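Local coordinates for SA2223 protein (Staphylococcus aureus, PDB 5KAU) that probably binds bulky aromatic and cationic effectors, and holds the dye rhodamine 6G in this structure, at residues A[11-16]-A[87-92]; A[97-102]-A[117-122]; A[136-141]-A[148-153]. All coordinates share one frame; numbering follows the deposited sequence.

The three contacts belong to one antiparallel sheet that closes into a barrel, and they follow one another along the chain without overlap. Interactions 1 and 2 use different parts of strand 87-102: its start pairs with strand 4-20, and its later part faces the end of helix 107-120, with the two centres about 24 Å apart on opposite sides of the chain's centre. Interaction 3 is the hairpin of strands 133-137 and 148-155. It lies about 14 Å from interaction 2 between centres and touches it, since strands 87-102 and 148-155 are neighbours, and about 18 Å between centres from interaction 1. Barrel closure, helix packing and the dye-contacting hairpin therefore share a single framework.

Interaction 1: residues A[11-16]-A[87-92]; sequences LTLVGI and DVITLA
Leu11 to Val14 pair antiparallel with Val88 to Leu91, the short axes of strands 11-14 and 87-91 approaching to 4.7 Å with 152° between their N-to-C directions. Leu11-Leu91, Leu13-Ile89 and Gly15-Asp87 are hydrogen-bonded pairs; Thr12-Thr90 and Val14-Val88 are non-hydrogen-bonded. The straightest link is Leu13 N to Ile89 O, 2.9 Å with 176° at the hydrogen. Regularity fades where the chain turns a corner at Gly15: Gly15 N still reaches Asp87 O at 3.0 Å, but the return bond from Asp87 N to Gly15 O is weak and strongly bent.

Leu13 carries the packing on the face it shares with Leu11, Ile89 and Leu91. Its CB lies 3.8 Å from Ile89 CG1, and its CD1 touches both Leu91 CB and Ile89 CD1, each at 4.0 Å. Ile89 sets CG1 between its backbone N and carbonyl carbon (chi1 65°), which brings it against the Leu13 CB, the two side chains crossing at a slant. On the other face the contact runs diagonally, Thr12 CG2 meeting Val88 CG1 at 3.7 Å, while Val14 and Val88 touch more distantly. Asp87 turns OD2 to within 3.4 Å of Ile16 CA, where Lys17 N supplies its hydrogen bond.

This pairing joins the two outermost strands in the order of the sheet and so closes the barrel. The far edge of 11-16 bonds through Thr12, Val14 and Ile16 to Gly77, Val75 and Ile73; Met72 of strand 69-76 covers Asp87 and Ile89, and Tyr86 and Ile83 pack on the face with Val14 and Val88.

Interaction 2: residues A[97-102]-A[117-122]; sequences MVFEAQ and HHYIHQ
Phe99 and Tyr119 meet ring to ring, with Phe99 CE2 4.0 Å from Tyr119 CD1. The two side chains cross at an oblique angle. Beside this pair, Phe99 CZ lies 4.2 Å from Ile120 CG2. The same methyl also touches Met97, whose SD stands 4.3 Å from Ile120 CG2, and that sulfur sits at the edge of the Tyr119 ring, near its plane, 4.5 Å from CE1. Two strand residues and two helix residues thus form a small apolar cluster. No hydrogen bond crosses it, and only 142 Å² is buried between the segments, both sides summed. The nearest CA atoms, those of Met97 and Ile120, are 9.3 Å apart, so side chains alone span the gap.

The torsions explain how each partner arrives. Tyr119 has CG opposite its backbone N (chi1 176°), which swings the ring toward the strand. Ile120 instead places CG1 between N and the carbonyl carbon (chi1 66°), and this turns CG2 to the sulfur and the phenyl tip.

In the second shell, the carbonyl of Tyr119 is held in turn by Gln122, whose NE2 bonds to Tyr119 O at 3.1 Å, in the carbonyl plane and on a lone pair. Met1, Tyr3 and Tyr123 also pack against the Tyr119 side chain, and a glycerol, probably from the crystallisation liquor, lies about 3 Å from it.

The contact joins the C-terminal part of helix 107-120 to strand 87-102. Farther back along the helix, Val116 packs on Phe99 and Lys112 on Ala101, while Met97 and Phe99 exchange backbone hydrogen bonds with Met153 and Ile151 of strand 148-155.

Interaction 3: residues A[136-141]-A[148-153]; sequences LYQDGD and ITEIWM. With RHQ (rhodamine 6g), chain B.
Tyr137 is gripped on both ring faces: Thr149 CG2 sits over one, and the bound rhodamine 6G lies over the opposite one. The Thr149 methyl makes a CH-pi contact, 4.0 Å from the ring centroid and 25° off the normal. From the dye side, C24 of an ethylamino arm comes to 3.5 Å from Tyr137 CB, and the xanthene O1 to 3.8 Å from CZ. The phenol OH bonds to OE1 of Glu135, which probably limits the ring's motion beside the ligand.

Leu136 and Glu150 form the hydrogen-bonded backbone pair, Leu136 N reaching Glu150 O at 2.7 Å. On their shared face the side chains run alongside each other, with Leu136 CD2 3.5 Å from Glu150 OE1. That oxygen receives Trp152 NE1 at 3.1 Å, on the anti side and 30° out of the carboxylate plane, and a water at 2.9 Å. Beyond Tyr137 the strands part, and another water bridges the backbones, accepting from Gln138 N and lying near Leu136 O and Ile148 O.

The hairpin thus presents an aromatic face, backed by a methyl, to a flat cationic dye, with an acidic residue at the phenol; such a surface is consistent with binding aromatic cations.

Interaction 1: residues A[11-16]-A[87-92]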
loop_
_atom_site.group_PDB
_atom_site.type_symbol
_atom_site.label_atom_id
_atom_site.label_comp_id
_atom_site.label_asym_id
_atom_site.label_seq_id
_atom_site.Cartn_x
_atom_site.Cartn_y
_atom_site.Cartn_z
ATOM N N LEU A 11 3.627 -8.477 -9.972
ATOM C CA LEU A 11 4.393 -8.966 -8.845
ATOM C C LEU A 11 3.520 -9.958 -8.151
ATOM O O LEU A 11 2.284 -9.843 -8.212
ATOM C CB LEU A 11 4.749 -7.809 -7.897
ATOM C CG LEU A 11 5.856 -6.887 -8.434
ATOM C CD1 LEU A 11 6.157 -5.762 -7.488
ATOM C CD2 LEU A 11 7.065 -7.703 -8.615
ATOM N N THR A 12 4.144 -10.857 -7.409
ATOM C CA THR A 12 3.427 -11.747 -6.505
ATOM C C THR A 12 3.612 -11.218 -5.112
ATOM O O THR A 12 4.772 -10.967 -4.701
ATOM C CB THR A 12 3.980 -13.195 -6.608
ATOM O OG1 THR A 12 3.668 -13.736 -7.879
ATOM C CG2 THR A 12 3.327 -14.068 -5.658
ATOM N N LEU A 13 2.497 -11.068 -4.394
ATOM C CA LEU A 13 2.487 -10.607 -3.016
ATOM C C LEU A 13 1.925 -11.696 -2.108
ATOM O O LEU A 13 0.882 -12.334 -2.411
ATOM C CB LEU A 13 1.617 -9.375 -2.831
ATOM C CG LEU A 13 1.878 -8.190 -3.755
ATOM C CD1 LEU A 13 0.984 -7.076 -3.369
ATOM C CD2 LEU A 13 3.296 -7.748 -3.799
ATOM N N VAL A 14 2.606 -11.875 -0.993
ATOM C CA VAL A 14 2.272 -12.891 -0.032
ATOM C C VAL A 14 2.006 -12.193 1.271
ATOM O O VAL A 14 2.819 -11.372 1.701
ATOM C CB VAL A 14 3.421 -13.899 0.153
ATOM C CG1 VAL A 14 2.977 -14.960 1.075
ATOM C CG2 VAL A 14 3.774 -14.497 -1.167
ATOM N N GLY A 15 0.902 -12.533 1.903
ATOM C CA GLY A 15 0.559 -11.930 3.183
ATOM C C GLY A 15 -0.821 -12.337 3.645
ATOM O O GLY A 15 -1.269 -13.492 3.378
ATOM N N ILE A 16 -1.498 -11.388 4.301
ATOM C CA ILE A 16 -2.812 -11.641 4.871
ATOM C C ILE A 16 -3.699 -10.463 4.578
ATOM O O ILE A 16 -3.359 -9.352 4.867
ATOM C CB ILE A 16 -2.765 -11.845 6.387
ATOM C CG1 ILE A 16 -1.873 -13.033 6.726
ATOM C CG2 ILE A 16 -4.212 -11.959 6.920
ATOM C CD1 ILE A 16 -1.861 -13.330 8.054
ATOM N N ASP A 87 -2.536 -15.662 2.112
ATOM C CA ASP A 87 -3.117 -15.103 0.871
ATOM C C ASP A 87 -1.995 -14.747 -0.107
ATOM O O ASP A 87 -1.002 -14.129 0.263
ATOM C CB ASP A 87 -3.934 -13.850 1.179
ATOM C CG ASP A 87 -5.044 -14.107 2.223
ATOM O OD1 ASP A 87 -5.668 -15.189 2.074
ATOM O OD2 ASP A 87 -5.269 -13.298 3.183
ATOM N N VAL A 88 -2.198 -15.048 -1.361
ATOM C CA VAL A 88 -1.221 -14.734 -2.356
ATOM C C VAL A 88 -1.983 -14.053 -3.489
ATOM O O VAL A 88 -2.931 -14.632 -4.012
ATOM C CB VAL A 88 -0.545 -15.952 -2.876
ATOM C CG1 VAL A 88 0.370 -15.584 -4.017
ATOM C CG2 VAL A 88 0.252 -16.737 -1.745
ATOM N N ILE A 89 -1.585 -12.838 -3.869
ATOM C CA ILE A 89 -2.194 -12.195 -4.993
ATOM C C ILE A 89 -1.147 -11.781 -6.020
ATOM O O ILE A 89 0.052 -11.717 -5.743
ATOM C CB ILE A 89 -2.972 -10.972 -4.558
ATOM C CG1 ILE A 89 -1.994 -9.946 -3.985
ATOM C CG2 ILE A 89 -4.029 -11.429 -3.535
ATOM C CD1 ILE A 89 -2.668 -8.668 -3.601
ATOM N N THR A 90 -1.653 -11.472 -7.211
ATOM C CA THR A 90 -0.848 -10.888 -8.232
ATOM C C THR A 90 -1.204 -9.401 -8.197
ATOM O O THR A 90 -2.414 -9.063 -8.156
ATOM C CB THR A 90 -1.136 -11.481 -9.574
ATOM O OG1 THR A 90 -0.796 -12.878 -9.558
ATOM C CG2 THR A 90 -0.328 -10.720 -10.674
ATOM N N LEU A 91 -0.187 -8.539 -8.124
ATOM C CA LEU A 91 -0.363 -7.067 -8.184
ATOM C C LEU A 91 -0.060 -6.697 -9.627
ATOM O O LEU A 91 1.098 -6.836 -10.069
ATOM C CB LEU A 91 0.567 -6.320 -7.232
ATOM C CG LEU A 91 0.475 -4.833 -7.391
ATOM C CD1 LEU A 91 -0.969 -4.307 -6.944
ATOM C CD2 LEU A 91 1.537 -4.237 -6.525
ATOM N N ALA A 92 -1.114 -6.321 -10.357
ATOM C CA ALA A 92 -0.987 -6.149 -11.776
ATOM C C ALA A 92 -0.179 -4.910 -12.057
ATOM O O ALA A 92 -0.210 -3.907 -11.292
ATOM C CB ALA A 92 -2.349 -6.067 -12.470
#

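Interaction 2: residues A[97-102]-A[117-122]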
loop_
_atom_site.group_PDB
_atom_site.type_symbol
_atom_site.label_atom_id
_atom_site.label_comp_id
_atom_site.label_asym_id
_atom_site.label_seq_id
_atom_site.Cartn_x
_atom_site.Cartn_y
_atom_site.Cartn_z
ATOM N N MET A 97 1.987 7.326 -9.081
ATOM C CA MET A 97 2.483 8.503 -8.422
ATOM C C MET A 97 2.956 8.051 -7.072
ATOM O O MET A 97 2.124 7.522 -6.262
ATOM C CB MET A 97 1.407 9.549 -8.236
ATOM C CG MET A 97 0.837 10.147 -9.514
ATOM S SD MET A 97 -0.531 11.332 -9.147
ATOM C CE MET A 97 -0.621 12.191 -10.702
ATOM N N VAL A 98 4.237 8.286 -6.759
ATOM C CA VAL A 98 4.765 7.801 -5.484
ATOM C C VAL A 98 5.076 9.020 -4.654
ATOM O O VAL A 98 5.848 9.883 -5.063
ATOM C CB VAL A 98 5.952 6.923 -5.659
ATOM C CG1 VAL A 98 6.458 6.388 -4.303
ATOM C CG2 VAL A 98 5.612 5.806 -6.586
ATOM N N PHE A 99 4.396 9.076 -3.509
ATOM C CA PHE A 99 4.543 10.167 -2.536
ATOM C C PHE A 99 5.291 9.742 -1.260
ATOM O O PHE A 99 5.319 8.573 -0.941
ATOM C CB PHE A 99 3.156 10.663 -2.130
ATOM C CG PHE A 99 2.266 11.051 -3.280
ATOM C CD1 PHE A 99 1.478 10.117 -3.930
ATOM C CD2 PHE A 99 2.203 12.380 -3.699
ATOM C CE1 PHE A 99 0.638 10.487 -5.003
ATOM C CE2 PHE A 99 1.369 12.752 -4.762
ATOM C CZ PHE A 99 0.593 11.772 -5.429
ATOM N N GLU A 100 5.876 10.685 -0.538
ATOM C CA GLU A 100 6.567 10.403 0.711
ATOM C C GLU A 100 5.865 11.055 1.878
ATOM O O GLU A 100 5.582 12.260 1.842
ATOM C CB GLU A 100 8.045 10.874 0.689
ATOM C CG GLU A 100 8.871 10.085 -0.348
ATOM C CD GLU A 100 10.362 10.438 -0.318
ATOM O OE1 GLU A 100 10.692 11.503 0.210
ATOM O OE2 GLU A 100 11.177 9.647 -0.818
ATOM N N ALA A 101 5.636 10.241 2.911
ATOM C CA ALA A 101 5.243 10.738 4.213
ATOM C C ALA A 101 6.380 10.554 5.188
ATOM O O ALA A 101 6.860 9.414 5.447
ATOM C CB ALA A 101 4.002 10.020 4.734
ATOM N N GLN A 102 6.824 11.671 5.718
ATOM C CA GLN A 102 7.933 11.664 6.639
ATOM C C GLN A 102 7.409 12.034 8.005
ATOM O O GLN A 102 6.752 13.070 8.217
ATOM C CB GLN A 102 9.058 12.638 6.202
ATOM C CG GLN A 102 10.320 12.511 7.056
ATOM C CD GLN A 102 11.518 13.190 6.435
ATOM O OE1 GLN A 102 11.407 14.250 5.827
ATOM N NE2 GLN A 102 12.673 12.557 6.572
ATOM N N HIS A 117 -4.995 12.361 -1.206
ATOM C CA HIS A 117 -6.304 12.131 -1.785
ATOM C C HIS A 117 -6.869 13.433 -2.273
ATOM O O HIS A 117 -7.447 13.517 -3.376
ATOM C CB HIS A 117 -7.247 11.432 -0.792
ATOM C CG HIS A 117 -7.148 9.924 -0.837
ATOM N ND1 HIS A 117 -6.392 9.186 0.052
ATOM C CD2 HIS A 117 -7.691 9.025 -1.701
ATOM C CE1 HIS A 117 -6.497 7.894 -0.240
ATOM N NE2 HIS A 117 -7.284 7.772 -1.293
ATOM N N HIS A 118 -6.627 14.493 -1.530
ATOM C CA HIS A 118 -7.092 15.761 -1.975
ATOM C C HIS A 118 -6.371 16.186 -3.266
ATOM O O HIS A 118 -6.988 16.772 -4.155
ATOM C CB HIS A 118 -6.891 16.778 -0.856
ATOM C CG HIS A 118 -7.419 18.129 -1.171
ATOM N ND1 HIS A 118 -8.767 18.412 -1.214
ATOM C CD2 HIS A 118 -6.772 19.285 -1.459
ATOM C CE1 HIS A 118 -8.929 19.688 -1.530
ATOM N NE2 HIS A 118 -7.736 20.241 -1.677
ATOM N N TYR A 119 -5.058 15.928 -3.352
ATOM C CA TYR A 119 -4.268 16.302 -4.519
ATOM C C TYR A 119 -4.736 15.542 -5.738
ATOM O O TYR A 119 -4.976 16.111 -6.802
ATOM C CB TYR A 119 -2.794 15.995 -4.280
ATOM C CG TYR A 119 -1.904 16.248 -5.466
ATOM C CD1 TYR A 119 -1.422 15.206 -6.255
ATOM C CD2 TYR A 119 -1.527 17.543 -5.793
ATOM C CE1 TYR A 119 -0.591 15.442 -7.329
ATOM C CE2 TYR A 119 -0.691 17.800 -6.869
ATOM C CZ TYR A 119 -0.223 16.750 -7.632
ATOM O OH TYR A 119 0.581 17.019 -8.710
ATOM N N ILE A 120 -4.872 14.222 -5.586
ATOM C CA ILE A 120 -5.188 13.401 -6.766
ATOM C C ILE A 120 -6.651 13.572 -7.276
ATOM O O ILE A 120 -6.978 13.132 -8.357
ATOM C CB ILE A 120 -4.912 11.907 -6.504
ATOM C CG1 ILE A 120 -5.848 11.352 -5.449
ATOM C CG2 ILE A 120 -3.510 11.725 -6.102
ATOM C CD1 ILE A 120 -5.585 9.892 -5.178
ATOM N N HIS A 121 -7.500 14.288 -6.551
ATOM C CA HIS A 121 -8.889 14.519 -7.008
ATOM C C HIS A 121 -8.945 15.330 -8.287
ATOM O O HIS A 121 -9.979 15.298 -8.982
ATOM C CB HIS A 121 -9.758 15.242 -5.949
ATOM C CG HIS A 121 -10.125 14.377 -4.779
ATOM N ND1 HIS A 121 -9.886 13.014 -4.756
ATOM C CD2 HIS A 121 -10.666 14.691 -3.572
ATOM C CE1 HIS A 121 -10.272 12.523 -3.589
ATOM N NE2 HIS A 121 -10.749 13.517 -2.856
ATOM N N GLN A 122 -7.861 16.060 -8.590
ATOM C CA GLN A 122 -7.733 16.822 -9.856
ATOM C C GLN A 122 -7.365 15.943 -11.050
ATOM O O GLN A 122 -7.283 16.419 -12.180
ATOM C CB GLN A 122 -6.641 17.890 -9.740
ATOM C CG GLN A 122 -6.612 18.708 -8.454
ATOM C CD GLN A 122 -5.295 19.501 -8.316
ATOM O OE1 GLN A 122 -5.054 20.461 -9.068
ATOM N NE2 GLN A 122 -4.439 19.096 -7.365
#

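Interaction 3: residues A[136-141]-A[148-153]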
loop_
_atom_site.group_PDB
_atom_site.type_symbol
_atom_site.label_atom_id
_atom_site.label_comp_id
_atom_site.label_asym_id
_atom_site.label_seq_id
_atom_site.Cartn_x
_atom_site.Cartn_y
_atom_site.Cartn_z
ATOM N N LEU A 136 4.191 1.748 1.674
ATOM C CA LEU A 136 5.400 0.910 1.629
ATOM C C LEU A 136 6.289 1.312 2.778
ATOM O O LEU A 136 6.702 2.422 2.833
ATOM C CB LEU A 136 6.147 0.996 0.294
ATOM C CG LEU A 136 7.398 0.124 0.144
ATOM C CD1 LEU A 136 7.065 -1.315 0.146
ATOM C CD2 LEU A 136 8.037 0.413 -1.142
ATOM N N TYR A 137 6.578 0.363 3.660
ATOM C CA TYR A 137 7.333 0.595 4.903
ATOM C C TYR A 137 8.616 -0.106 4.820
ATOM O O TYR A 137 8.687 -1.319 5.056
ATOM C CB TYR A 137 6.617 0.079 6.163
ATOM C CG TYR A 137 5.257 0.727 6.395
ATOM C CD1 TYR A 137 5.117 1.867 7.173
ATOM C CD2 TYR A 137 4.126 0.194 5.794
ATOM C CE1 TYR A 137 3.865 2.449 7.345
ATOM C CE2 TYR A 137 2.885 0.787 5.940
ATOM C CZ TYR A 137 2.765 1.912 6.755
ATOM O OH TYR A 137 1.575 2.539 6.923
ATOM N N GLN A 138 9.657 0.673 4.575
ATOM C CA GLN A 138 11.016 0.139 4.447
ATOM C C GLN A 138 11.640 0.012 5.827
ATOM O O GLN A 138 11.080 0.446 6.805
ATOM C CB GLN A 138 11.851 1.059 3.496
ATOM C CG GLN A 138 11.518 0.727 1.987
ATOM C CD GLN A 138 11.606 1.867 0.934
ATOM O OE1 GLN A 138 11.127 3.005 1.137
ATOM N NE2 GLN A 138 12.156 1.522 -0.228
ATOM N N ASP A 139 12.806 -0.583 5.900
ATOM C CA ASP A 139 13.513 -0.713 7.181
ATOM C C ASP A 139 13.797 0.627 7.788
ATOM O O ASP A 139 14.158 1.567 7.069
ATOM C CB ASP A 139 14.840 -1.427 7.000
ATOM C CG ASP A 139 14.665 -2.874 6.669
ATOM O OD1 ASP A 139 13.521 -3.384 6.723
ATOM O OD2 ASP A 139 15.677 -3.503 6.372
ATOM N N GLY A 140 13.648 0.704 9.100
ATOM C CA GLY A 140 13.984 1.912 9.835
ATOM C C GLY A 140 13.173 1.949 11.122
ATOM O O GLY A 140 12.372 1.056 11.408
ATOM N N ASP A 141 13.341 3.021 11.878
ATOM C CA ASP A 141 12.597 3.224 13.119
ATOM C C ASP A 141 11.359 4.012 12.785
ATOM O O ASP A 141 11.421 5.191 12.574
ATOM C CB ASP A 141 13.479 3.977 14.128
ATOM C CG ASP A 141 12.742 4.386 15.380
ATOM O OD1 ASP A 141 13.355 5.090 16.196
ATOM O OD2 ASP A 141 11.575 4.003 15.576
ATOM N N ILE A 148 10.551 7.616 6.630
ATOM C CA ILE A 148 9.758 7.856 5.421
ATOM C C ILE A 148 8.948 6.638 5.039
ATOM O O ILE A 148 9.533 5.578 4.765
ATOM C CB ILE A 148 10.633 8.227 4.253
ATOM C CG1 ILE A 148 11.360 9.542 4.581
ATOM C CG2 ILE A 148 9.792 8.371 2.972
ATOM C CD1 ILE A 148 12.506 9.836 3.657
ATOM N N THR A 149 7.614 6.793 5.024
ATOM C CA THR A 149 6.673 5.834 4.401
ATOM C C THR A 149 6.366 6.287 2.952
ATOM O O THR A 149 6.148 7.482 2.744
ATOM C CB THR A 149 5.381 5.783 5.194
ATOM O OG1 THR A 149 5.713 5.462 6.545
ATOM C CG2 THR A 149 4.396 4.767 4.651
ATOM N N GLU A 150 6.426 5.390 1.964
ATOM C CA GLU A 150 6.046 5.757 0.605
ATOM C C GLU A 150 4.568 5.383 0.434
ATOM O O GLU A 150 4.084 4.395 1.033
ATOM C CB GLU A 150 6.884 5.067 -0.430
ATOM C CG GLU A 150 8.355 5.433 -0.295
ATOM C CD GLU A 150 9.212 4.793 -1.372
ATOM O OE1 GLU A 150 8.800 3.781 -1.951
ATOM O OE2 GLU A 150 10.308 5.321 -1.640
ATOM N N ILE A 151 3.859 6.212 -0.336
ATOM C CA ILE A 151 2.478 5.983 -0.714
ATOM C C ILE A 151 2.453 5.879 -2.251
ATOM O O ILE A 151 2.826 6.835 -2.965
ATOM C CB ILE A 151 1.578 7.111 -0.222
ATOM C CG1 ILE A 151 1.542 7.143 1.316
ATOM C CG2 ILE A 151 0.169 6.948 -0.774
ATOM C CD1 ILE A 151 0.925 8.362 1.861
ATOM N N TRP A 152 1.993 4.736 -2.731
ATOM C CA TRP A 152 1.946 4.408 -4.131
ATOM C C TRP A 152 0.512 4.370 -4.630
ATOM O O TRP A 152 -0.280 3.499 -4.211
ATOM C CB TRP A 152 2.589 3.055 -4.380
ATOM C CG TRP A 152 4.052 2.967 -4.115
ATOM C CD1 TRP A 152 4.711 3.180 -2.922
ATOM C CD2 TRP A 152 5.044 2.592 -5.061
ATOM N NE1 TRP A 152 6.053 2.983 -3.090
ATOM C CE2 TRP A 152 6.287 2.618 -4.398
ATOM C CE3 TRP A 152 5.015 2.226 -6.434
ATOM C CZ2 TRP A 152 7.451 2.290 -5.024
ATOM C CZ3 TRP A 152 6.171 1.909 -7.059
ATOM C CH2 TRP A 152 7.391 1.956 -6.357
ATOM N N MET A 153 0.209 5.320 -5.546
ATOM C CA MET A 153 -1.100 5.507 -6.151
ATOM C C MET A 153 -1.045 5.212 -7.634
ATOM O O MET A 153 -0.318 5.900 -8.355
ATOM C CB MET A 153 -1.616 6.954 -6.000
ATOM C CG MET A 153 -1.707 7.424 -4.562
ATOM S SD MET A 153 -3.090 6.530 -3.655
ATOM C CE MET A 153 -3.122 7.174 -1.988
HETATM C C1 RHQ B . 2.374 0.289 11.032
HETATM C C2 RHQ B . 2.107 0.236 12.396
HETATM C C3 RHQ B . 3.128 -0.309 13.227
HETATM C C4 RHQ B . 4.309 -0.759 12.724
HETATM C C5 RHQ B . 4.554 -0.688 11.314
HETATM C C6 RHQ B . 3.558 -0.167 10.478
HETATM O O1 RHQ B . 1.454 0.799 10.177
HETATM C C7 RHQ B . 0.258 1.281 10.633
HETATM C C8 RHQ B . -0.058 1.239 11.997
HETATM C C9 RHQ B . 0.898 0.740 12.872
HETATM C C10 RHQ B . -0.599 1.786 9.681
HETATM C C11 RHQ B . -1.848 2.273 10.083
HETATM C C12 RHQ B . -2.200 2.238 11.478
HETATM C C13 RHQ B . -1.331 1.742 12.393
HETATM N N1 RHQ B . -2.737 2.770 9.186
HETATM C C14 RHQ B . 0.551 0.614 14.259
HETATM C C15 RHQ B . -0.408 -0.384 14.373
HETATM C C16 RHQ B . -0.909 -0.751 15.593
HETATM C C17 RHQ B . -0.392 -0.124 16.689
HETATM C C18 RHQ B . 0.603 0.870 16.592
HETATM C C19 RHQ B . 1.123 1.270 15.366
HETATM C C20 RHQ B . -3.513 2.760 11.933
HETATM C C21 RHQ B . 5.363 -1.285 13.651
HETATM C C22 RHQ B . -2.423 3.052 7.781
HETATM C C23 RHQ B . -1.517 4.266 7.637
HETATM N N2 RHQ B . 5.741 -1.181 10.846
HETATM C C24 RHQ B . 6.208 -1.090 9.457
HETATM C C25 RHQ B . 7.619 -1.649 9.326
HETATM C C26 RHQ B . 2.431 1.958 15.295
HETATM O O27 RHQ B . 2.682 2.536 14.112
HETATM O O2 RHQ B . 3.422 1.599 15.918
HETATM C C28 RHQ B . 4.178 2.701 16.352
HETATM C C29 RHQ B . 5.049 2.257 17.509
HETATM O O HOH W 1 9.261 3.345 3.393
HETATM O O HOH W 2 11.007 2.256 -3.033
#